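Local coordinates for protein putative Xylose isomerase (Rhodospirillum rubrum, PDB 3QXB) that binds manganese or iron ions in a TIM barrel of the xylose isomerase-like family and probably acts as an isomerase, at residues D121-A124 against A130-M133; E107-G112 against Y153-D158; D45-E50 against A304-L309; Y54-T59 against Y113-R118. One frame throughout, in Å; residues are numbered along the deposited sequence.

Contact 1: D121-A124 against A130-M133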
loop_
_atom_site.group_PDB
_atom_site.type_symbol
_atom_site.label_atom_id
_atom_site.label_comp_id
_atom_site.label_asym_id
_atom_site.label_seq_id
_atom_site.Cartn_x
_atom_site.Cartn_y
_atom_site.Cartn_z
ATOM N N ASP A 121 -0.430 -1.831 20.836
ATOM C CA ASP A 121 -1.586 -2.572 21.451
ATOM C C ASP A 121 -1.815 -3.942 20.805
ATOM O O ASP A 121 -1.886 -5.007 21.469
ATOM C CB ASP A 121 -2.860 -1.758 21.393
ATOM C CG ASP A 121 -2.836 -0.553 22.283
ATOM O OD1 ASP A 121 -2.045 -0.469 23.254
ATOM O OD2 ASP A 121 -3.612 0.349 21.999
HETATM N N MSE A 122 -1.893 -3.940 19.493
HETATM C CA MSE A 122 -2.035 -5.217 18.736
HETATM C C MSE A 122 -0.881 -6.197 18.966
HETATM O O MSE A 122 -1.044 -7.447 19.158
HETATM C CB MSE A 122 -2.138 -4.853 17.230
HETATM C CG MSE A 122 -2.542 -6.014 16.298
HETATM SE SE MSE A 122 -2.489 -5.342 14.469
HETATM C CE MSE A 122 -0.660 -5.408 14.166
ATOM N N THR A 123 0.324 -5.657 18.982
ATOM C CA THR A 123 1.501 -6.523 19.212
ATOM C C THR A 123 1.465 -7.141 20.626
ATOM O O THR A 123 1.763 -8.330 20.793
ATOM C CB THR A 123 2.785 -5.724 18.964
ATOM O OG1 THR A 123 2.761 -5.184 17.623
ATOM C CG2 THR A 123 4.038 -6.621 19.195
ATOM N N ALA A 124 1.107 -6.360 21.647
ATOM C CA ALA A 124 0.994 -6.879 23.032
ATOM C C ALA A 124 -0.113 -7.931 23.111
ATOM O O ALA A 124 0.011 -8.926 23.793
ATOM C CB ALA A 124 0.658 -5.732 24.023
ATOM N N ALA A 130 8.150 -7.269 20.078
ATOM C CA ALA A 130 8.758 -6.139 19.439
ATOM C C ALA A 130 7.934 -5.740 18.234
ATOM O O ALA A 130 7.247 -6.579 17.652
ATOM C CB ALA A 130 10.229 -6.480 19.034
ATOM N N THR A 131 8.023 -4.468 17.874
ATOM C CA THR A 131 7.383 -3.936 16.664
ATOM C C THR A 131 8.243 -2.804 16.132
ATOM O O THR A 131 9.127 -2.292 16.832
ATOM C CB THR A 131 5.921 -3.464 16.901
ATOM O OG1 THR A 131 5.240 -3.263 15.638
ATOM C CG2 THR A 131 5.873 -2.187 17.725
ATOM N N GLY A 132 8.060 -2.495 14.859
ATOM C CA GLY A 132 8.770 -1.400 14.246
ATOM C C GLY A 132 8.185 -0.964 12.903
ATOM O O GLY A 132 7.220 -1.570 12.382
HETATM N N MSE A 133 8.771 0.089 12.356
HETATM C CA MSE A 133 8.377 0.632 11.082
HETATM C C MSE A 133 9.420 1.666 10.628
HETATM O O MSE A 133 10.274 2.079 11.429
HETATM C CB MSE A 133 6.992 1.299 11.201
HETATM C CG MSE A 133 6.914 2.377 12.306
HETATM SE SE MSE A 133 5.193 3.219 12.628
HETATM C CE MSE A 133 5.231 4.431 11.156
#
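Ala130 meets Thr123 through its backbone: the carbonyl oxygen Ala130 O lies 3.6 Å from the Thr123 methyl CG2, a van der Waals contact. The Ala130 methyl itself points away from the helix, against Met174 and Tyr176 of strand 174-177. Thr131 turns its CB toward the helix, and Thr123 OG1 comes within 3.7 Å of Thr131 CB. The two hydroxyls, Thr123 OG1 and Thr131 OG1, are also 3.7 Å apart, too far for a bond between them; each instead hydrogen-bonds Thr89 OG1 of strand 85-90. Strand 85-90, helix 106-125 and strand 130-133 form one beta-alpha-beta crossover of the TIM barrel, so Thr89, on the first strand of the unit, links its helix and its second strand. In Thr123 the methyl is anti to the backbone N, while OG1 (chi1 -57°) lies beside that N and also reaches Ala119 O one turn back. With a valine at Thr123, Ala119 O would probably lose the hydroxyl and Thr89 OG1 keep, of these two bonds, just the one to Thr131. Further along, beyond Gly132, Met133, a selenomethionine, is directed at His115 and Leu116, farther back on the same helix 106-125, while its backbone bonds Tyr176 and Glu178.

Contact 2: E107-G112 against Y153-D158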
loop_
_atom_site.group_PDB
_atom_site.type_symbol
_atom_site.label_atom_id
_atom_site.label_comp_id
_atom_site.label_asym_id
_atom_site.label_seq_id
_atom_site.Cartn_x
_atom_site.Cartn_y
_atom_site.Cartn_z
ATOM N N GLU A 107 -1.023 17.656 13.785
ATOM C CA GLU A 107 -2.128 16.683 13.792
ATOM C C GLU A 107 -1.787 15.413 13.008
ATOM O O GLU A 107 -2.102 14.303 13.444
ATOM C CB GLU A 107 -3.418 17.304 13.231
ATOM C CG GLU A 107 -4.246 18.029 14.274
ATOM C CD GLU A 107 -5.608 18.509 13.746
ATOM O OE1 GLU A 107 -6.062 18.135 12.643
ATOM O OE2 GLU A 107 -6.217 19.303 14.448
ATOM N N LEU A 108 -1.151 15.557 11.842
ATOM C CA LEU A 108 -0.719 14.387 11.056
ATOM C C LEU A 108 0.379 13.635 11.783
ATOM O O LEU A 108 0.365 12.404 11.815
ATOM C CB LEU A 108 -0.282 14.763 9.629
ATOM C CG LEU A 108 -1.369 15.170 8.632
ATOM C CD1 LEU A 108 -0.749 15.896 7.395
ATOM C CD2 LEU A 108 -2.203 13.951 8.179
ATOM N N GLN A 109 1.308 14.346 12.432
ATOM C CA GLN A 109 2.323 13.662 13.267
ATOM C C GLN A 109 1.635 12.890 14.380
ATOM O O GLN A 109 2.014 11.796 14.687
ATOM C CB GLN A 109 3.350 14.635 13.856
ATOM C CG GLN A 109 4.275 15.281 12.845
ATOM C CD GLN A 109 5.250 16.174 13.519
ATOM O OE1 GLN A 109 4.919 17.323 13.830
ATOM N NE2 GLN A 109 6.450 15.630 13.844
ATOM N N SER A 110 0.627 13.484 15.017
ATOM C CA SER A 110 -0.107 12.810 16.099
ATOM C C SER A 110 -0.883 11.601 15.637
ATOM O O SER A 110 -1.054 10.653 16.417
ATOM C CB SER A 110 -1.037 13.765 16.842
ATOM O OG SER A 110 -0.272 14.794 17.401
ATOM N N LEU A 111 -1.294 11.589 14.374
ATOM C CA LEU A 111 -1.880 10.386 13.769
ATOM C C LEU A 111 -0.819 9.299 13.566
ATOM O O LEU A 111 -1.102 8.115 13.696
ATOM C CB LEU A 111 -2.629 10.699 12.493
ATOM C CG LEU A 111 -3.928 11.478 12.722
ATOM C CD1 LEU A 111 -4.451 12.214 11.414
ATOM C CD2 LEU A 111 -5.012 10.605 13.379
ATOM N N GLY A 112 0.427 9.695 13.318
ATOM C CA GLY A 112 1.526 8.730 13.297
ATOM C C GLY A 112 1.779 8.107 14.658
ATOM O O GLY A 112 1.944 6.897 14.772
ATOM N N TYR A 153 11.543 16.790 13.223
ATOM C CA TYR A 153 12.296 15.713 13.804
ATOM C C TYR A 153 12.337 15.791 15.341
ATOM O O TYR A 153 12.219 14.763 16.011
ATOM C CB TYR A 153 13.719 15.680 13.221
ATOM C CG TYR A 153 14.575 14.681 13.927
ATOM C CD1 TYR A 153 14.263 13.330 13.897
ATOM C CD2 TYR A 153 15.645 15.083 14.666
ATOM C CE1 TYR A 153 15.031 12.400 14.590
ATOM C CE2 TYR A 153 16.419 14.168 15.369
ATOM C CZ TYR A 153 16.101 12.831 15.328
ATOM O OH TYR A 153 16.908 11.969 16.016
ATOM N N ALA A 154 12.461 16.990 15.927
ATOM C CA ALA A 154 12.576 17.056 17.374
ATOM C C ALA A 154 11.262 16.556 18.024
ATOM O O ALA A 154 11.265 15.874 19.051
ATOM C CB ALA A 154 12.917 18.485 17.843
ATOM N N ILE A 155 10.151 16.858 17.369
ATOM C CA ILE A 155 8.858 16.385 17.827
ATOM C C ILE A 155 8.776 14.874 17.651
ATOM O O ILE A 155 8.311 14.173 18.541
ATOM C CB ILE A 155 7.742 17.123 17.104
ATOM C CG1 ILE A 155 7.698 18.573 17.625
ATOM C CG2 ILE A 155 6.380 16.372 17.266
ATOM C CD1 ILE A 155 7.107 19.588 16.647
ATOM N N ALA A 156 9.222 14.377 16.501
ATOM C CA ALA A 156 9.138 12.968 16.201
ATOM C C ALA A 156 9.908 12.179 17.244
ATOM O O ALA A 156 9.418 11.195 17.747
ATOM C CB ALA A 156 9.658 12.677 14.824
ATOM N N ARG A 157 11.138 12.611 17.531
ATOM C CA ARG A 157 12.016 11.955 18.516
ATOM C C ARG A 157 11.363 11.898 19.905
ATOM O O ARG A 157 11.367 10.856 20.557
ATOM C CB ARG A 157 13.395 12.667 18.557
ATOM C CG ARG A 157 14.065 12.782 19.932
ATOM C CD ARG A 157 15.441 13.465 19.827
ATOM N NE ARG A 157 15.370 14.923 19.681
ATOM C CZ ARG A 157 16.264 15.667 19.040
ATOM N NH1 ARG A 157 17.299 15.100 18.462
ATOM N NH2 ARG A 157 16.106 16.982 18.945
ATOM N N ASP A 158 10.767 13.005 20.335
ATOM C CA ASP A 158 10.067 13.040 21.601
ATOM C C ASP A 158 8.883 12.063 21.559
ATOM O O ASP A 158 8.622 11.384 22.521
ATOM C CB ASP A 158 9.593 14.458 21.958
ATOM C CG ASP A 158 10.744 15.392 22.331
ATOM O OD1 ASP A 158 11.873 14.894 22.637
ATOM O OD2 ASP A 158 10.520 16.629 22.301
#
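Gln109 carries the contact of 107-112 with Ile155 and Ala156, and its CA is 7.5 Å from that of Ala156. Other residues of its segment serve another interface: Glu107 OE2 forms a salt bridge with Arg70 of the second subunit, while Leu108 packs on Trp63 and Leu111 on Pro64 of that subunit. At Gln109 the chain is extended beyond CG (chi2 -178°), which carries the amide straight out toward helix 146-170, where it crosses Ile155 at about a right angle. Its NE2 lies 3.5 Å from the Ile155 methyl CG2, and Gln109 CD and OE1 are each 3.9 Å from the same methyl, so one carbon meets the whole amide. Gln109 NE2 also lies 4.0 Å from Ala156 N, too far for a hydrogen bond. Instead, Gln109 NE2 donates to Phe101 O and, more weakly, to Ile152 O. A leucine in place of Gln109 would keep some bulk but probably leave Phe101 O without its donor, freeing the segment around Phe101 to shift. The pairing joins two neighbouring outer helices of a TIM barrel, 106-125 and 146-170, which follow the third and fourth strands and here meet through a single glutamine amide laid against an isoleucine methyl.

Contact 3: D45-E50 against A304-L309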
loop_
_atom_site.group_PDB
_atom_site.type_symbol
_atom_site.label_atom_id
_atom_site.label_comp_id
_atom_site.label_asym_id
_atom_site.label_seq_id
_atom_site.Cartn_x
_atom_site.Cartn_y
_atom_site.Cartn_z
ATOM N N ASP A 45 5.765 -25.893 6.800
ATOM C CA ASP A 45 5.876 -27.093 5.983
ATOM C C ASP A 45 6.369 -26.769 4.583
ATOM O O ASP A 45 7.229 -27.464 4.045
ATOM C CB ASP A 45 4.530 -27.836 5.913
ATOM C CG ASP A 45 4.041 -28.321 7.290
ATOM O OD1 ASP A 45 4.881 -28.706 8.152
ATOM O OD2 ASP A 45 2.805 -28.311 7.496
ATOM N N ASP A 46 5.827 -25.720 3.985
ATOM C CA ASP A 46 6.230 -25.348 2.643
ATOM C C ASP A 46 7.522 -24.538 2.573
ATOM O O ASP A 46 8.355 -24.831 1.720
ATOM C CB ASP A 46 5.099 -24.616 1.938
ATOM C CG ASP A 46 3.880 -25.479 1.769
ATOM O OD1 ASP A 46 4.038 -26.704 1.721
ATOM O OD2 ASP A 46 2.761 -24.939 1.669
ATOM N N LEU A 47 7.691 -23.533 3.448
ATOM C CA LEU A 47 8.941 -22.775 3.488
ATOM C C LEU A 47 9.975 -23.383 4.433
ATOM O O LEU A 47 11.144 -23.068 4.297
ATOM C CB LEU A 47 8.716 -21.333 3.904
ATOM C CG LEU A 47 7.628 -20.591 3.130
ATOM C CD1 LEU A 47 7.596 -19.161 3.640
ATOM C CD2 LEU A 47 7.879 -20.685 1.656
ATOM N N GLY A 48 9.555 -24.234 5.371
ATOM C CA GLY A 48 10.514 -24.891 6.297
ATOM C C GLY A 48 11.238 -23.874 7.180
ATOM O O GLY A 48 12.404 -23.997 7.423
ATOM N N LEU A 49 10.525 -22.850 7.659
ATOM C CA LEU A 49 11.139 -21.788 8.488
ATOM C C LEU A 49 10.486 -21.716 9.871
ATOM O O LEU A 49 9.419 -22.276 10.122
ATOM C CB LEU A 49 11.008 -20.428 7.778
ATOM C CG LEU A 49 11.840 -20.301 6.504
ATOM C CD1 LEU A 49 11.483 -19.025 5.755
ATOM C CD2 LEU A 49 13.314 -20.306 6.872
ATOM N N GLU A 50 11.148 -21.018 10.764
ATOM C CA GLU A 50 10.731 -20.967 12.166
ATOM C C GLU A 50 10.513 -19.532 12.649
ATOM O O GLU A 50 9.533 -19.224 13.356
ATOM C CB GLU A 50 11.837 -21.676 12.954
ATOM C CG GLU A 50 11.630 -21.683 14.403
ATOM C CD GLU A 50 12.749 -22.400 15.139
ATOM O OE1 GLU A 50 13.640 -23.015 14.475
ATOM O OE2 GLU A 50 12.694 -22.317 16.378
ATOM N N ALA A 304 10.992 -21.920 -3.806
ATOM C CA ALA A 304 12.268 -22.033 -4.517
ATOM C C ALA A 304 13.213 -20.968 -3.963
ATOM O O ALA A 304 14.393 -21.196 -3.848
ATOM C CB ALA A 304 12.094 -21.899 -6.025
ATOM N N SER A 305 12.672 -19.812 -3.580
ATOM C CA SER A 305 13.498 -18.743 -3.013
ATOM C C SER A 305 14.107 -19.108 -1.643
ATOM O O SER A 305 15.340 -18.949 -1.415
ATOM C CB SER A 305 12.671 -17.448 -2.960
ATOM O OG SER A 305 13.397 -16.416 -2.332
ATOM N N VAL A 306 13.297 -19.679 -0.759
ATOM C CA VAL A 306 13.798 -20.166 0.529
ATOM C C VAL A 306 14.821 -21.343 0.344
ATOM O O VAL A 306 15.842 -21.417 1.045
ATOM C CB VAL A 306 12.645 -20.541 1.508
ATOM C CG1 VAL A 306 13.193 -21.035 2.804
ATOM C CG2 VAL A 306 11.765 -19.319 1.786
ATOM N N LYS A 307 14.568 -22.247 -0.595
ATOM C CA LYS A 307 15.566 -23.287 -0.923
ATOM C C LYS A 307 16.896 -22.671 -1.353
ATOM O O LYS A 307 17.937 -23.145 -0.933
ATOM C CB LYS A 307 15.078 -24.259 -1.995
ATOM C CG LYS A 307 14.327 -25.479 -1.474
ATOM C CD LYS A 307 14.028 -26.495 -2.623
ATOM C CE LYS A 307 12.592 -27.039 -2.510
ATOM N N ALA A 308 16.844 -21.600 -2.154
ATOM C CA ALA A 308 18.049 -20.920 -2.632
ATOM C C ALA A 308 18.813 -20.333 -1.452
ATOM O O ALA A 308 20.029 -20.474 -1.375
ATOM C CB ALA A 308 17.695 -19.815 -3.649
ATOM N N LEU A 309 18.099 -19.698 -0.526
ATOM C CA LEU A 309 18.722 -19.102 0.670
ATOM C C LEU A 309 19.357 -20.170 1.561
ATOM O O LEU A 309 20.508 -20.029 2.027
ATOM C CB LEU A 309 17.704 -18.288 1.469
ATOM C CG LEU A 309 17.303 -16.910 0.940
ATOM C CD1 LEU A 309 16.023 -16.410 1.650
ATOM C CD2 LEU A 309 18.459 -15.907 1.050
#
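Two backbone bonds of 3.0 Å, Ala308 N to Ala304 O and Leu309 N to Ser305 O, hold the helical turn from which Val306 meets Leu47 and Leu49. In the closed eight-stranded TIM barrel this is the seam where the last helix, 295-310, packs against the chain leaving helix 36-46 on its way to strand 51-55. Val306 turns its CB toward that chain, and both its methyls are in contact. CG1, anti to the backbone N (chi1 180°), meets both the carbonyl oxygen of Leu47 and the Leu49 side chain, while CG2, beside the N, meets Leu47 CD2 and Leu49 CD1. Leu47 crosses Val306 at about a right angle, and its CD2 lies 4.1 Å from Val306 CG2. The Leu47 side chain also touches Met302 and Ile303 of that helix, and Phe28. Gly48, the first residue to leave helical phi/psi, has positive phi (63°), a conformation glycine adopts readily, and the turn brings Leu49 back toward helix 295-310. Gly48 O accepts a hydrogen bond from Lys310 NZ, at the C-terminal end of helix 295-310. Leu49 approaches Val306 tip to tip, while its other neighbours, Leu22 and Val24, belong to strand 22-25; the leucine thus sits where the last helix meets the first strand. Its CD1 is 4.0 Å from both Val306 CG1 and Val306 CG2. The tightest approach of all is Leu47 O to Val306 CG1, at 3.2 Å.

Contact 4: Y54-T59 against Y113-R118. With EDO (1,2-ethanediol), chain O.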
loop_
_atom_site.group_PDB
_atom_site.type_symbol
_atom_site.label_atom_id
_atom_site.label_comp_id
_atom_site.label_asym_id
_atom_site.label_seq_id
_atom_site.Cartn_x
_atom_site.Cartn_y
_atom_site.Cartn_z
ATOM N N TYR A 54 5.518 -10.662 11.514
ATOM C CA TYR A 54 4.130 -10.493 11.142
ATOM C C TYR A 54 3.983 -9.090 10.594
ATOM O O TYR A 54 4.606 -8.182 11.113
ATOM C CB TYR A 54 3.283 -10.693 12.381
ATOM C CG TYR A 54 1.777 -10.537 12.215
ATOM C CD1 TYR A 54 0.971 -11.613 11.827
ATOM C CD2 TYR A 54 1.160 -9.344 12.512
ATOM C CE1 TYR A 54 -0.423 -11.473 11.698
ATOM C CE2 TYR A 54 -0.212 -9.222 12.426
ATOM C CZ TYR A 54 -0.998 -10.280 12.009
ATOM O OH TYR A 54 -2.397 -10.079 11.905
ATOM N N THR A 55 3.200 -8.906 9.531
ATOM C CA THR A 55 3.051 -7.581 8.904
ATOM C C THR A 55 1.713 -6.899 9.310
ATOM O O THR A 55 0.666 -7.553 9.383
ATOM C CB THR A 55 3.141 -7.670 7.348
ATOM O OG1 THR A 55 2.966 -6.371 6.756
ATOM C CG2 THR A 55 2.082 -8.632 6.747
ATOM N N TYR A 56 1.747 -5.596 9.560
ATOM C CA TYR A 56 0.503 -4.820 9.782
ATOM C C TYR A 56 -0.482 -4.967 8.592
ATOM O O TYR A 56 -1.662 -4.740 8.749
ATOM C CB TYR A 56 0.789 -3.352 9.918
ATOM C CG TYR A 56 1.684 -2.875 11.081
ATOM C CD1 TYR A 56 2.296 -3.752 11.975
ATOM C CD2 TYR A 56 1.961 -1.539 11.211
ATOM C CE1 TYR A 56 3.122 -3.266 12.980
ATOM C CE2 TYR A 56 2.815 -1.053 12.199
ATOM C CZ TYR A 56 3.387 -1.893 13.071
ATOM O OH TYR A 56 4.191 -1.370 14.098
ATOM N N ASP A 57 0.028 -5.320 7.409
ATOM C CA ASP A 57 -0.769 -5.556 6.205
ATOM C C ASP A 57 -1.739 -6.758 6.302
ATOM O O ASP A 57 -2.529 -6.963 5.402
ATOM C CB ASP A 57 0.134 -5.688 4.954
ATOM C CG ASP A 57 0.630 -4.334 4.410
ATOM O OD1 ASP A 57 0.227 -3.238 4.892
ATOM O OD2 ASP A 57 1.465 -4.338 3.476
ATOM N N LEU A 58 -1.679 -7.558 7.362
ATOM C CA LEU A 58 -2.645 -8.649 7.553
ATOM C C LEU A 58 -3.767 -8.204 8.479
ATOM O O LEU A 58 -4.905 -8.564 8.245
ATOM C CB LEU A 58 -1.984 -9.900 8.131
ATOM C CG LEU A 58 -1.171 -10.766 7.173
ATOM C CD1 LEU A 58 -0.342 -11.825 7.967
ATOM C CD2 LEU A 58 -2.092 -11.449 6.216
ATOM N N THR A 59 -3.447 -7.374 9.490
ATOM C CA THR A 59 -4.430 -6.824 10.394
ATOM C C THR A 59 -4.051 -5.360 10.716
ATOM O O THR A 59 -3.034 -5.111 11.383
ATOM C CB THR A 59 -4.589 -7.699 11.725
ATOM O OG1 THR A 59 -3.387 -7.724 12.442
ATOM C CG2 THR A 59 -5.058 -9.150 11.461
ATOM N N TYR A 113 1.820 8.947 15.687
ATOM C CA TYR A 113 1.883 8.509 17.087
ATOM C C TYR A 113 0.807 7.423 17.370
ATOM O O TYR A 113 1.088 6.339 17.825
ATOM C CB TYR A 113 1.725 9.707 18.025
ATOM C CG TYR A 113 1.938 9.347 19.473
ATOM C CD1 TYR A 113 0.943 8.717 20.180
ATOM C CD2 TYR A 113 3.144 9.672 20.142
ATOM C CE1 TYR A 113 1.097 8.368 21.504
ATOM C CE2 TYR A 113 3.322 9.317 21.442
ATOM C CZ TYR A 113 2.289 8.651 22.131
ATOM O OH TYR A 113 2.418 8.293 23.442
ATOM N N GLN A 114 -0.424 7.740 17.052
ATOM C CA GLN A 114 -1.567 6.895 17.363
ATOM C C GLN A 114 -1.490 5.605 16.537
ATOM O O GLN A 114 -1.778 4.496 17.020
ATOM C CB GLN A 114 -2.860 7.679 17.098
ATOM C CG GLN A 114 -4.140 6.893 17.536
ATOM C CD GLN A 114 -5.433 7.652 17.438
ATOM O OE1 GLN A 114 -6.442 7.238 18.034
ATOM N NE2 GLN A 114 -5.444 8.746 16.688
ATOM N N HIS A 115 -1.009 5.715 15.303
ATOM C CA HIS A 115 -0.809 4.542 14.470
ATOM C C HIS A 115 0.057 3.529 15.174
ATOM O O HIS A 115 -0.360 2.379 15.328
ATOM C CB HIS A 115 -0.200 4.919 13.116
ATOM C CG HIS A 115 0.081 3.747 12.226
ATOM N ND1 HIS A 115 -0.923 3.022 11.612
ATOM C CD2 HIS A 115 1.246 3.208 11.808
ATOM C CE1 HIS A 115 -0.375 2.051 10.896
ATOM N NE2 HIS A 115 0.935 2.161 10.970
ATOM N N LEU A 116 1.259 3.956 15.601
ATOM C CA LEU A 116 2.191 3.089 16.297
ATOM C C LEU A 116 1.723 2.637 17.693
ATOM O O LEU A 116 1.971 1.483 18.086
ATOM C CB LEU A 116 3.565 3.765 16.365
ATOM C CG LEU A 116 4.773 2.999 16.910
ATOM C CD1 LEU A 116 4.861 1.568 16.377
ATOM C CD2 LEU A 116 6.029 3.789 16.622
ATOM N N LYS A 117 1.089 3.542 18.446
ATOM C CA LYS A 117 0.450 3.200 19.708
ATOM C C LYS A 117 -0.524 2.037 19.518
ATOM O O LYS A 117 -0.497 1.068 20.277
ATOM C CB LYS A 117 -0.268 4.399 20.304
ATOM C CG LYS A 117 -1.012 4.173 21.628
ATOM C CD LYS A 117 -2.406 3.583 21.415
ATOM C CE LYS A 117 -3.233 3.657 22.677
ATOM N NZ LYS A 117 -4.476 2.884 22.555
ATOM N N ARG A 118 -1.343 2.108 18.484
ATOM C CA ARG A 118 -2.294 1.036 18.204
ATOM C C ARG A 118 -1.594 -0.243 17.762
ATOM O O ARG A 118 -2.007 -1.345 18.158
ATOM C CB ARG A 118 -3.327 1.514 17.183
ATOM C CG ARG A 118 -4.258 2.578 17.766
ATOM C CD ARG A 118 -5.391 3.010 16.820
ATOM N NE ARG A 118 -6.338 1.911 16.644
ATOM C CZ ARG A 118 -7.330 1.608 17.479
ATOM N NH1 ARG A 118 -7.567 2.346 18.565
ATOM N NH2 ARG A 118 -8.127 0.583 17.205
HETATM C C1 EDO O . -1.094 5.629 25.263
HETATM O O1 EDO O . -1.164 6.217 26.573
HETATM C C2 EDO O . 0.249 5.978 24.642
HETATM O O2 EDO O . 0.334 7.378 24.481
#
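The edge of the Tyr56 ring receives His115: NE2 lies near the ring plane, 3.8 Å from Tyr56 CD2. The two rings are oblique, their planes at 65° and their centroids 5.8 Å apart, which fits neither a stack nor an edge-to-face pair. His115 is stacked on the ring of His100 and also meets that of Trp62, which probably helps hold its tilt. With CG anti to the backbone N (chi1 178°), the imidazole is carried forward until its far nitrogen touches. Leu116 brings CD1 to 3.8 Å from Tyr56 OH. Here the chain just past barrel strand 51-55 packs on outer helix 106-125, the Tyr56 side chain about 12 Å from the bound manganese and iron ions. Elsewhere on the helix, Tyr113 OH and O2 of a 1,2-ethanediol, probably from the crystallisation liquor, are hydrogen-bonded at 2.5 Å. Flanking Tyr56 in the chain, Asp57 N donates to Thr55 OG1, an ST turn, and Tyr56 O bonds Tyr98 OH of the second subunit. The buried polar ends find partners elsewhere, Tyr56 OH at Thr131 OG1 and His115 NE2 at Ser95 OG. Strand end and helix therefore meet through van der Waals contact, and bonds to neighbouring parts of the barrel probably orient both rings.

From the N terminus, contact 3 opens first, at 45-50, and closes last, at 304-309, so its loop encloses the other three and brings the end of the first barrel helix to the final helix. Contact 4 opens at the end of the second strand and closes on helix 106-125. Before it closes, contact 2 has opened on the same helix at 107-112, so the two cross; contact 2 then closes at 153-158 on the next outer helix. Contact 1 is a short loop nested inside that of contact 2, returning from helix 106-125 to the fourth strand. It follows contact 4 in series and touches it, their centres about 7 Å apart.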